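Local coordinates for putative drug/sodium antiporter (Escherichia coli, PDB 4Z3N), which probably exports xenobiotics, apparently including the genotoxin colibactin, across the cell membrane by cation-coupled antiport as a MATE transporter, at residues Met79-Ile84 against Leu159-Ser164; Arg297-Ile302 against Leu381-Val386; Asn331-Ala336 against Leu448-Leu453. All coordinates share one frame; numbering follows the deposited sequence.

Interaction 1: Met79-Ile84 against Leu159-Ser164; sequences MGLFAI and LLTVFS. With OLC ((2R)-2,3-dihydroxypropyl (9Z)-octadec-9-enoate), chain H; OLC ((2R)-2,3-dihydroxypropyl (9Z)-octadec-9-enoate), chain E.
L81 of helix 75-101 meets T161 and V162, at the break between helices 149-159 and 162-177, in a small buried contact of 99 Å². The apolar part of the contact rests on one branch of the leucine: L81 CD1 lies 3.9 Å from V162 CG2. The two side chains cross at about a right angle, so one methyl meets another without the chains running alongside. The backbones come close here, with the CA atoms of L81 and V162 7.0 Å apart. V162 holds CG1 anti to its backbone N (chi1 173°), which leaves CG2 as the branch facing L81; helix 107-132 adds A123 beside V162.

The mixed contact is made by the same methyl, which stands 4.0 Å from T161 OG1. This is plain van der Waals packing, since the polar partner of T161 OG1 is the carbonyl O of S158, three residues earlier in the chain. L159 to V162 forms a type I beta turn, with a weak bond from V162 N to L159 O of 3.4 Å.

Two lipids touch the leucine's helix elsewhere on its surface. Monoolein chain H runs past G80 and A83, its C13 3.8 Å from G80 CA. A second monoolein, chain E, approaches the F82 ring, with its C5 3.7 Å from F82 CZ and its C7 at the ring edge, in plane. The arrangement is typical of transmembrane helix packing in the MATE fold, here with one helix set against the turn that joins two consecutive helices.

Interaction 2: Arg297-Ile302 against Leu381-Val386; sequences RIDYFI and LALPFV. With OLC ((2R)-2,3-dihydroxypropyl (9Z)-octadec-9-enoate), chain B.
The backbones of helix 286-322 and the weakly bonded start of helix 382-399 are closest at I302 and L383, whose CA atoms stand 8.3 Å apart, leaving the space between them to side chains. L383 carries the contact from its own side. Its CG sits anti to the carbonyl carbon (chi1 -81°), which sends the isobutyl group across to the other helix, and its CD1 reaches two residues three positions apart there.

One is I302, whose CG2 is 4.2 Å from L383 CD1, methyl against methyl. The other is D299, whose OD1 lies 4.2 Å from the same CD1, an oxygen resting against an apolar methyl and not a polar bond. Both side chains cross L383 at about a right angle. The second oxygen of the carboxylate, D299 OD2, is hydrogen-bonded to T295 OG1 one turn earlier in the helix, which limits how the carboxylate can rotate. H351 of helix 326-358 packs on both D299 and I302.

Monoolein chain B fills in beside this contact, touching both helices. Its C7 comes within 3.5 Å of D299 CG, placing a methylene of the acyl chain against the carboxylate. The other branch of L383 faces the lipid, with CD2 3.9 Å from C9, so the two leucine methyls divide between protein and lipid. Further along, A382 CB is 4.0 Å from C10, and V386 CG1 lies 3.9 Å from C15. The lipid is also hydrogen-bonded to H413 O. Such a loose helix pair, bridged by one leucine and lined by an acyl chain, is consistent with a buried helix-helix contact in the MATE helical bundle.

Interaction 3: Asn331-Ala336 against Leu448-Leu453; sequences NAYWAA and LLAWRL. With OLC ((2R)-2,3-dihydroxypropyl (9Z)-octadec-9-enoate), chain F.
W334 and W451 form an aromatic contact, without hydrogen bonds, between helix 326-358 and the last turn of helix 432-453, two transmembrane helices of the twelve-helix MATE fold. It lies about 20 Å from the centre of the chain, is partly buried and is flanked by a lipid. The backbones stay well separated, the CA atoms of W334 and W451 being 9.5 Å apart, so large side chains must span the gap.

The two indoles meet rim to rim, neither lying over the face of the other: the six-membered ring of W334 and the five-membered ring of W451 have planes at 90° and centroids 5.7 Å apart. The touching atoms are W334 CH2 and W451 CD1. W451 brings its ring there with CG anti to the backbone N (chi1 180°). Aromatic residues near the end of a membrane helix, in touch with lipid, are consistent with an interfacial setting.

A second pair lies beside the tryptophans. The hydroxyl of Y333 touches the methyl of A450, OH to CB 3.8 Å, but its polar partner is the carbonyl O of I388 in helix 382-399. This bond ties the tyrosine to a third helix, which also packs on A450 through I388 and A392. The tyrosine ring in turn backs W334, its CE2 standing 3.5 Å above the centre of the W334 ring system.

Monoolein chain F lies along both indoles. Its C8 lies over the W334 face opposite Y333, offset toward the rim, and its C12 sits 3.4 Å above the plane of W451, likewise offset, with W451 CG and CD2 both 3.5 Å from it.

In the fold
Interactions 1 and 2 are buried and lie on opposite sides of the chain's centre, one in the N-terminal and one in the C-terminal half of the sequence, their centres 26 Å apart. Interaction 3 is farther out and only partly buried. Each of the first two turns on a single leucine whose methyl meets aliphatic carbon and a polar oxygen; interaction 3 replaces this with indole rims and a tyrosine hydroxyl, suiting a wider gap between backbones. Interactions 2 and 3 are linked through shared neighbours: helices 326-358 and 432-453, joined directly in interaction 3, also flank interaction 2, and helix 382-399 takes part in interaction 2 and borders interaction 3. Monoolein accompanies all three.

Interaction 1: Met79-Ile84 against Leu159-Ser164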
loop_
_atom_site.group_PDB
_atom_site.type_symbol
_atom_site.label_atom_id
_atom_site.label_comp_id
_atom_site.label_asym_id
_atom_site.label_seq_id
_atom_site.Cartn_x
_atom_site.Cartn_y
_atom_site.Cartn_z
ATOM N N MET A 79 -9.766 -1.183 -5.178
ATOM C CA MET A 79 -8.727 -0.634 -4.316
ATOM C C MET A 79 -8.979 -0.807 -2.812
ATOM O O MET A 79 -8.035 -0.870 -2.038
ATOM C CB MET A 79 -8.501 0.835 -4.657
ATOM C CG MET A 79 -7.636 0.978 -5.889
ATOM S SD MET A 79 -6.904 2.596 -6.014
ATOM C CE MET A 79 -8.380 3.626 -5.998
ATOM N N GLY A 80 -10.239 -0.899 -2.406
ATOM C CA GLY A 80 -10.561 -1.236 -1.035
ATOM C C GLY A 80 -10.406 -2.728 -0.781
ATOM O O GLY A 80 -10.353 -3.184 0.366
ATOM N N LEU A 81 -10.355 -3.502 -1.858
ATOM C CA LEU A 81 -10.101 -4.929 -1.738
ATOM C C LEU A 81 -8.613 -5.192 -1.565
ATOM O O LEU A 81 -8.227 -5.995 -0.711
ATOM C CB LEU A 81 -10.636 -5.693 -2.946
ATOM C CG LEU A 81 -12.160 -5.684 -3.094
ATOM C CD1 LEU A 81 -12.595 -6.673 -4.172
ATOM C CD2 LEU A 81 -12.845 -5.946 -1.757
ATOM N N PHE A 82 -7.776 -4.510 -2.348
ATOM C CA PHE A 82 -6.331 -4.616 -2.137
ATOM C C PHE A 82 -5.952 -4.049 -0.768
ATOM O O PHE A 82 -5.009 -4.504 -0.145
ATOM C CB PHE A 82 -5.545 -3.897 -3.236
ATOM C CG PHE A 82 -5.396 -4.700 -4.506
ATOM C CD1 PHE A 82 -5.529 -6.083 -4.492
ATOM C CD2 PHE A 82 -5.127 -4.071 -5.718
ATOM C CE1 PHE A 82 -5.400 -6.823 -5.653
ATOM C CE2 PHE A 82 -4.994 -4.806 -6.886
ATOM C CZ PHE A 82 -5.128 -6.183 -6.854
ATOM N N ALA A 83 -6.710 -3.060 -0.307
ATOM C CA ALA A 83 -6.451 -2.413 0.969
ATOM C C ALA A 83 -6.680 -3.372 2.132
ATOM O O ALA A 83 -5.887 -3.432 3.074
ATOM C CB ALA A 83 -7.329 -1.172 1.123
ATOM N N ILE A 84 -7.776 -4.113 2.054
ATOM C CA ILE A 84 -8.122 -5.067 3.076
ATOM C C ILE A 84 -7.211 -6.282 2.958
ATOM O O ILE A 84 -6.792 -6.847 3.964
ATOM C CB ILE A 84 -9.605 -5.482 2.971
ATOM C CG1 ILE A 84 -10.512 -4.270 3.260
ATOM C CG2 ILE A 84 -9.916 -6.660 3.910
ATOM C CD1 ILE A 84 -11.976 -4.470 2.915
ATOM N N LEU A 159 -17.267 -8.646 -6.788
ATOM C CA LEU A 159 -17.598 -9.413 -5.594
ATOM C C LEU A 159 -17.129 -10.864 -5.740
ATOM O O LEU A 159 -16.761 -11.516 -4.760
ATOM C CB LEU A 159 -19.111 -9.371 -5.308
ATOM C CG LEU A 159 -19.812 -8.054 -4.924
ATOM C CD1 LEU A 159 -21.295 -8.295 -4.611
ATOM C CD2 LEU A 159 -19.152 -7.343 -3.755
ATOM N N LEU A 160 -17.132 -11.369 -6.966
ATOM C CA LEU A 160 -16.741 -12.752 -7.183
ATOM C C LEU A 160 -15.233 -12.946 -7.025
ATOM O O LEU A 160 -14.753 -14.061 -6.972
ATOM C CB LEU A 160 -17.201 -13.232 -8.565
ATOM C CG LEU A 160 -18.717 -13.362 -8.770
ATOM C CD1 LEU A 160 -18.988 -13.914 -10.150
ATOM C CD2 LEU A 160 -19.375 -14.217 -7.714
ATOM N N THR A 161 -14.494 -11.850 -6.971
ATOM C CA THR A 161 -13.052 -11.909 -6.848
ATOM C C THR A 161 -12.532 -11.801 -5.400
ATOM O O THR A 161 -11.359 -12.044 -5.143
ATOM C CB THR A 161 -12.414 -10.794 -7.680
ATOM O OG1 THR A 161 -12.609 -9.541 -7.009
ATOM C CG2 THR A 161 -13.044 -10.752 -9.062
ATOM N N VAL A 162 -13.412 -11.467 -4.463
ATOM C CA VAL A 162 -13.016 -11.136 -3.092
ATOM C C VAL A 162 -12.218 -12.218 -2.331
ATOM O O VAL A 162 -11.125 -11.945 -1.829
ATOM C CB VAL A 162 -14.261 -10.774 -2.263
ATOM C CG1 VAL A 162 -13.903 -10.593 -0.773
ATOM C CG2 VAL A 162 -14.908 -9.525 -2.827
ATOM N N PHE A 163 -12.763 -13.428 -2.231
ATOM C CA PHE A 163 -12.094 -14.490 -1.502
ATOM C C PHE A 163 -10.717 -14.775 -2.097
ATOM O O PHE A 163 -9.756 -15.009 -1.367
ATOM C CB PHE A 163 -12.948 -15.759 -1.480
ATOM C CG PHE A 163 -12.359 -16.877 -0.657
ATOM C CD1 PHE A 163 -11.900 -16.641 0.638
ATOM C CD2 PHE A 163 -12.284 -18.172 -1.167
ATOM C CE1 PHE A 163 -11.373 -17.659 1.402
ATOM C CE2 PHE A 163 -11.757 -19.206 -0.408
ATOM C CZ PHE A 163 -11.299 -18.946 0.881
ATOM N N SER A 164 -10.610 -14.722 -3.416
ATOM C CA SER A 164 -9.347 -15.013 -4.082
ATOM C C SER A 164 -8.319 -13.930 -3.769
ATOM O O SER A 164 -7.144 -14.230 -3.518
ATOM C CB SER A 164 -9.555 -15.145 -5.596
ATOM O OG SER A 164 -10.884 -15.571 -5.889
HETATM C C18 OLC H . -11.008 -0.177 4.812
HETATM C C17 OLC H . -10.983 0.416 3.422
HETATM C C11 OLC H . -10.385 3.962 -2.053
HETATM C C16 OLC H . -9.732 1.248 3.190
HETATM C C12 OLC H . -9.306 3.681 -1.021
HETATM C C15 OLC H . -10.033 2.285 2.121
HETATM C C13 OLC H . -9.583 2.390 -0.279
HETATM C C14 OLC H . -8.937 2.430 1.088
HETATM C C9 OLC E . -6.978 -5.626 -10.340
HETATM C C8 OLC E . -5.873 -6.289 -11.150
HETATM C C7 OLC E . -4.506 -5.876 -10.631
HETATM C C6 OLC E . -3.510 -7.001 -10.816
HETATM C C5 OLC E . -2.731 -7.200 -9.527
HETATM C C4 OLC E . -2.647 -8.665 -9.145
#

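Interaction 2: Arg297-Ile302 against Leu381-Val386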
loop_
_atom_site.group_PDB
_atom_site.type_symbol
_atom_site.label_atom_id
_atom_site.label_comp_id
_atom_site.label_asym_id
_atom_site.label_seq_id
_atom_site.Cartn_x
_atom_site.Cartn_y
_atom_site.Cartn_z
ATOM N N ARG A 297 0.105 9.922 -10.018
ATOM C CA ARG A 297 0.699 8.624 -10.322
ATOM C C ARG A 297 2.215 8.713 -10.125
ATOM O O ARG A 297 2.811 7.819 -9.527
ATOM C CB ARG A 297 0.368 8.153 -11.749
ATOM C CG ARG A 297 -1.054 7.639 -11.976
ATOM C CD ARG A 297 -1.264 7.260 -13.456
ATOM N NE ARG A 297 -2.583 7.635 -13.968
ATOM C CZ ARG A 297 -2.945 7.563 -15.250
ATOM N NH1 ARG A 297 -2.085 7.128 -16.164
ATOM N NH2 ARG A 297 -4.167 7.931 -15.623
ATOM N N ILE A 298 2.823 9.801 -10.603
ATOM C CA ILE A 298 4.271 9.972 -10.538
ATOM C C ILE A 298 4.744 10.129 -9.095
ATOM O O ILE A 298 5.727 9.518 -8.694
ATOM C CB ILE A 298 4.749 11.192 -11.371
ATOM C CG1 ILE A 298 4.405 11.007 -12.845
ATOM C CG2 ILE A 298 6.263 11.402 -11.225
ATOM C CD1 ILE A 298 4.882 12.160 -13.707
ATOM N N ASP A 299 4.041 10.941 -8.317
ATOM C CA ASP A 299 4.373 11.103 -6.912
ATOM C C ASP A 299 4.321 9.746 -6.215
ATOM O O ASP A 299 5.066 9.480 -5.270
ATOM C CB ASP A 299 3.418 12.098 -6.243
ATOM C CG ASP A 299 3.752 13.562 -6.583
ATOM O OD1 ASP A 299 4.974 13.900 -6.603
ATOM O OD2 ASP A 299 2.793 14.355 -6.806
ATOM N N TYR A 300 3.445 8.882 -6.717
ATOM C CA TYR A 300 3.255 7.570 -6.138
ATOM C C TYR A 300 4.408 6.608 -6.482
ATOM O O TYR A 300 4.889 5.881 -5.600
ATOM C CB TYR A 300 1.920 6.965 -6.586
ATOM C CG TYR A 300 1.741 5.603 -5.978
ATOM C CD1 TYR A 300 1.304 5.468 -4.678
ATOM C CD2 TYR A 300 2.083 4.453 -6.679
ATOM C CE1 TYR A 300 1.179 4.221 -4.093
ATOM C CE2 TYR A 300 1.956 3.200 -6.104
ATOM C CZ TYR A 300 1.503 3.096 -4.809
ATOM O OH TYR A 300 1.367 1.863 -4.220
ATOM N N PHE A 301 4.842 6.595 -7.745
ATOM C CA PHE A 301 5.988 5.778 -8.125
ATOM C C PHE A 301 7.253 6.117 -7.313
ATOM O O PHE A 301 8.019 5.233 -6.952
ATOM C CB PHE A 301 6.306 5.910 -9.622
ATOM C CG PHE A 301 7.735 5.525 -9.960
ATOM C CD1 PHE A 301 8.152 4.190 -9.885
ATOM C CD2 PHE A 301 8.671 6.497 -10.310
ATOM C CE1 PHE A 301 9.470 3.825 -10.169
ATOM C CE2 PHE A 301 9.992 6.142 -10.597
ATOM C CZ PHE A 301 10.390 4.799 -10.524
ATOM N N ILE A 302 7.471 7.398 -7.042
ATOM C CA ILE A 302 8.659 7.843 -6.328
ATOM C C ILE A 302 8.712 7.227 -4.933
ATOM O O ILE A 302 9.783 6.970 -4.354
ATOM C CB ILE A 302 8.694 9.384 -6.209
ATOM C CG1 ILE A 302 8.988 10.015 -7.572
ATOM C CG2 ILE A 302 9.715 9.840 -5.144
ATOM C CD1 ILE A 302 8.786 11.519 -7.580
ATOM N N LEU A 381 10.482 17.555 -1.779
ATOM C CA LEU A 381 11.521 17.215 -0.823
ATOM C C LEU A 381 10.941 16.648 0.469
ATOM O O LEU A 381 11.660 15.999 1.233
ATOM C CB LEU A 381 12.396 18.434 -0.518
ATOM C CG LEU A 381 13.338 18.813 -1.661
ATOM C CD1 LEU A 381 14.065 20.130 -1.403
ATOM C CD2 LEU A 381 14.305 17.678 -1.840
ATOM N N ALA A 382 9.658 16.883 0.717
ATOM C CA ALA A 382 9.014 16.291 1.881
ATOM C C ALA A 382 8.980 14.774 1.736
ATOM O O ALA A 382 9.075 14.058 2.729
ATOM C CB ALA A 382 7.622 16.828 2.074
ATOM N N LEU A 383 8.889 14.290 0.501
ATOM C CA LEU A 383 8.682 12.865 0.262
ATOM C C LEU A 383 9.671 11.940 0.996
ATOM O O LEU A 383 9.242 10.980 1.631
ATOM C CB LEU A 383 8.703 12.576 -1.237
ATOM C CG LEU A 383 7.370 12.894 -1.925
ATOM C CD1 LEU A 383 7.509 12.951 -3.428
ATOM C CD2 LEU A 383 6.307 11.876 -1.556
ATOM N N PRO A 384 10.983 12.221 0.925
ATOM C CA PRO A 384 11.963 11.345 1.590
ATOM C C PRO A 384 11.792 11.395 3.114
ATOM O O PRO A 384 12.070 10.423 3.833
ATOM C CB PRO A 384 13.312 11.922 1.155
ATOM C CG PRO A 384 13.011 13.332 0.662
ATOM C CD PRO A 384 11.627 13.269 0.113
ATOM N N PHE A 385 11.282 12.522 3.598
ATOM C CA PHE A 385 10.975 12.647 5.015
ATOM C C PHE A 385 9.788 11.770 5.438
ATOM O O PHE A 385 9.713 11.358 6.592
ATOM C CB PHE A 385 10.719 14.113 5.358
ATOM C CG PHE A 385 11.979 14.924 5.471
ATOM C CD1 PHE A 385 12.477 15.598 4.373
ATOM C CD2 PHE A 385 12.694 14.969 6.676
ATOM C CE1 PHE A 385 13.651 16.321 4.464
ATOM C CE2 PHE A 385 13.858 15.700 6.778
ATOM C CZ PHE A 385 14.340 16.380 5.669
ATOM N N VAL A 386 8.881 11.469 4.503
ATOM C CA VAL A 386 7.782 10.538 4.739
ATOM C C VAL A 386 8.313 9.165 5.199
ATOM O O VAL A 386 7.670 8.469 5.994
ATOM C CB VAL A 386 6.893 10.377 3.453
ATOM C CG1 VAL A 386 5.759 9.354 3.658
ATOM C CG2 VAL A 386 6.323 11.714 3.030
HETATM C C18 OLC B . 1.665 7.237 2.230
HETATM C C10 OLC B . 4.385 15.377 0.314
HETATM C C9 OLC B . 3.876 14.821 -0.804
HETATM C C17 OLC B . 2.192 8.531 1.643
HETATM C C11 OLC B . 3.695 15.209 1.655
HETATM C C8 OLC B . 3.970 15.575 -2.121
HETATM C C24 OLC B . -2.847 17.240 3.724
HETATM C C16 OLC B . 1.939 9.656 2.622
HETATM C C12 OLC B . 2.426 14.373 1.553
HETATM C C7 OLC B . 3.427 14.763 -3.283
HETATM C C15 OLC B . 2.557 10.952 2.115
HETATM C C13 OLC B . 2.353 13.401 2.732
HETATM C C6 OLC B . 1.910 14.773 -3.288
HETATM C C14 OLC B . 1.616 12.116 2.401
HETATM C C5 OLC B . 1.379 16.178 -3.088
HETATM C C4 OLC B . -0.054 16.117 -2.579
HETATM C C3 OLC B . -0.161 15.157 -1.411
HETATM C C2 OLC B . -1.431 15.379 -0.611
HETATM C C21 OLC B . -1.211 15.449 3.148
HETATM C C1 OLC B . -1.217 14.954 0.835
HETATM C C22 OLC B . -2.136 15.995 4.222
HETATM O O19 OLC B . -0.437 14.059 1.131
HETATM O O25 OLC B . -4.204 17.193 4.115
HETATM O O23 OLC B . -3.102 15.019 4.560
HETATM O O20 OLC B . -1.797 15.688 1.879
#

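Interaction 3: Asn331-Ala336 against Leu448-Leu453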
loop_
_atom_site.group_PDB
_atom_site.type_symbol
_atom_site.label_atom_id
_atom_site.label_comp_id
_atom_site.label_asym_id
_atom_site.label_seq_id
_atom_site.Cartn_x
_atom_site.Cartn_y
_atom_site.Cartn_z
ATOM N N ASN A 331 18.353 -0.786 15.122
ATOM C CA ASN A 331 19.325 -0.602 14.048
ATOM C C ASN A 331 18.724 -0.900 12.699
ATOM O O ASN A 331 19.094 -0.283 11.706
ATOM C CB ASN A 331 20.555 -1.502 14.224
ATOM C CG ASN A 331 21.325 -1.215 15.484
ATOM O OD1 ASN A 331 21.545 -0.061 15.855
ATOM N ND2 ASN A 331 21.743 -2.276 16.153
ATOM N N ALA A 332 17.819 -1.876 12.669
ATOM C CA ALA A 332 17.141 -2.271 11.444
ATOM C C ALA A 332 16.273 -1.125 10.924
ATOM O O ALA A 332 16.312 -0.808 9.720
ATOM C CB ALA A 332 16.309 -3.516 11.665
ATOM N N TYR A 333 15.518 -0.492 11.822
ATOM C CA TYR A 333 14.720 0.672 11.441
ATOM C C TYR A 333 15.562 1.803 10.823
ATOM O O TYR A 333 15.245 2.292 9.738
ATOM C CB TYR A 333 13.961 1.205 12.636
ATOM C CG TYR A 333 13.427 2.592 12.406
ATOM C CD1 TYR A 333 12.232 2.795 11.727
ATOM C CD2 TYR A 333 14.125 3.703 12.859
ATOM C CE1 TYR A 333 11.765 4.062 11.498
ATOM C CE2 TYR A 333 13.658 4.971 12.641
ATOM C CZ TYR A 333 12.480 5.147 11.957
ATOM O OH TYR A 333 12.028 6.423 11.749
ATOM N N TRP A 334 16.645 2.206 11.493
ATOM C CA TRP A 334 17.502 3.279 10.967
ATOM C C TRP A 334 18.318 2.879 9.726
ATOM O O TRP A 334 18.676 3.755 8.937
ATOM C CB TRP A 334 18.444 3.808 12.050
ATOM C CG TRP A 334 17.739 4.530 13.151
ATOM C CD1 TRP A 334 17.528 4.073 14.410
ATOM C CD2 TRP A 334 17.130 5.831 13.089
ATOM N NE1 TRP A 334 16.825 5.001 15.144
ATOM C CE2 TRP A 334 16.574 6.093 14.363
ATOM C CE3 TRP A 334 17.006 6.800 12.087
ATOM C CZ2 TRP A 334 15.898 7.280 14.664
ATOM C CZ3 TRP A 334 16.330 7.988 12.388
ATOM C CH2 TRP A 334 15.785 8.212 13.669
ATOM N N ALA A 335 18.609 1.586 9.543
ATOM C CA ALA A 335 19.201 1.109 8.278
ATOM C C ALA A 335 18.219 1.332 7.109
ATOM O O ALA A 335 18.577 1.871 6.038
ATOM C CB ALA A 335 19.576 -0.359 8.379
ATOM N N ALA A 336 16.979 0.900 7.342
ATOM C CA ALA A 336 15.860 1.134 6.434
ATOM C C ALA A 336 15.640 2.627 6.136
ATOM O O ALA A 336 15.438 3.000 4.977
ATOM C CB ALA A 336 14.591 0.529 7.011
ATOM N N LEU A 448 9.710 14.125 13.215
ATOM C CA LEU A 448 10.165 14.456 14.543
ATOM C C LEU A 448 9.697 13.439 15.588
ATOM O O LEU A 448 10.472 13.046 16.471
ATOM C CB LEU A 448 9.687 15.859 14.921
ATOM C CG LEU A 448 10.767 16.943 14.932
ATOM C CD1 LEU A 448 10.175 18.304 15.335
ATOM C CD2 LEU A 448 11.911 16.538 15.851
ATOM N N LEU A 449 8.431 13.037 15.503
ATOM C CA LEU A 449 7.881 12.078 16.460
ATOM C C LEU A 449 8.600 10.751 16.335
ATOM O O LEU A 449 9.117 10.242 17.320
ATOM C CB LEU A 449 6.374 11.881 16.270
ATOM C CG LEU A 449 5.639 11.044 17.340
ATOM C CD1 LEU A 449 5.971 11.477 18.767
ATOM C CD2 LEU A 449 4.128 11.103 17.121
ATOM N N ALA A 450 8.663 10.215 15.116
ATOM C CA ALA A 450 9.371 8.961 14.861
ATOM C C ALA A 450 10.777 8.942 15.456
ATOM O O ALA A 450 11.117 8.015 16.182
ATOM C CB ALA A 450 9.442 8.688 13.347
ATOM N N TRP A 451 11.576 9.960 15.135
ATOM C CA TRP A 451 12.932 10.128 15.665
ATOM C C TRP A 451 13.014 10.061 17.212
ATOM O O TRP A 451 13.959 9.488 17.770
ATOM C CB TRP A 451 13.505 11.457 15.166
ATOM C CG TRP A 451 14.904 11.785 15.638
ATOM C CD1 TRP A 451 15.890 10.901 15.959
ATOM C CD2 TRP A 451 15.461 13.096 15.844
ATOM N NE1 TRP A 451 17.024 11.573 16.358
ATOM C CE2 TRP A 451 16.789 12.918 16.294
ATOM C CE3 TRP A 451 14.967 14.400 15.691
ATOM C CZ2 TRP A 451 17.630 13.994 16.592
ATOM C CZ3 TRP A 451 15.806 15.470 15.986
ATOM C CH2 TRP A 451 17.123 15.258 16.431
ATOM N N ARG A 452 12.029 10.630 17.902
ATOM C CA ARG A 452 12.008 10.599 19.364
ATOM C C ARG A 452 11.598 9.250 19.934
ATOM O O ARG A 452 12.132 8.824 20.957
ATOM C CB ARG A 452 11.079 11.683 19.905
ATOM C CG ARG A 452 11.564 13.073 19.532
ATOM C CD ARG A 452 10.823 14.150 20.293
ATOM N NE ARG A 452 11.362 15.479 20.015
ATOM C CZ ARG A 452 10.886 16.596 20.552
ATOM N NH1 ARG A 452 9.856 16.546 21.394
ATOM N NH2 ARG A 452 11.438 17.762 20.245
ATOM N N LEU A 453 10.649 8.587 19.282
ATOM C CA LEU A 453 10.139 7.324 19.774
ATOM C C LEU A 453 11.032 6.133 19.423
ATOM O O LEU A 453 10.916 5.088 20.034
ATOM C CB LEU A 453 8.726 7.052 19.248
ATOM C CG LEU A 453 7.539 7.906 19.691
ATOM C CD1 LEU A 453 6.274 7.488 18.940
ATOM C CD2 LEU A 453 7.329 7.863 21.189
HETATM C C18 OLC F . 12.654 17.956 10.390
HETATM C C10 OLC F . 18.981 11.431 13.157
HETATM C C9 OLC F . 19.815 10.374 13.276
HETATM C C17 OLC F . 12.678 16.649 11.168
HETATM C C11 OLC F . 17.836 11.413 12.159
HETATM C C8 OLC F . 19.420 9.216 14.179
HETATM C C16 OLC F . 13.928 15.854 10.838
HETATM C C12 OLC F . 16.693 12.271 12.667
HETATM C C7 OLC F . 20.596 8.303 14.480
HETATM C C15 OLC F . 13.918 14.465 11.463
HETATM C C13 OLC F . 15.968 12.984 11.531
HETATM C C6 OLC F . 20.429 7.725 15.864
HETATM C C14 OLC F . 15.254 14.188 12.119
#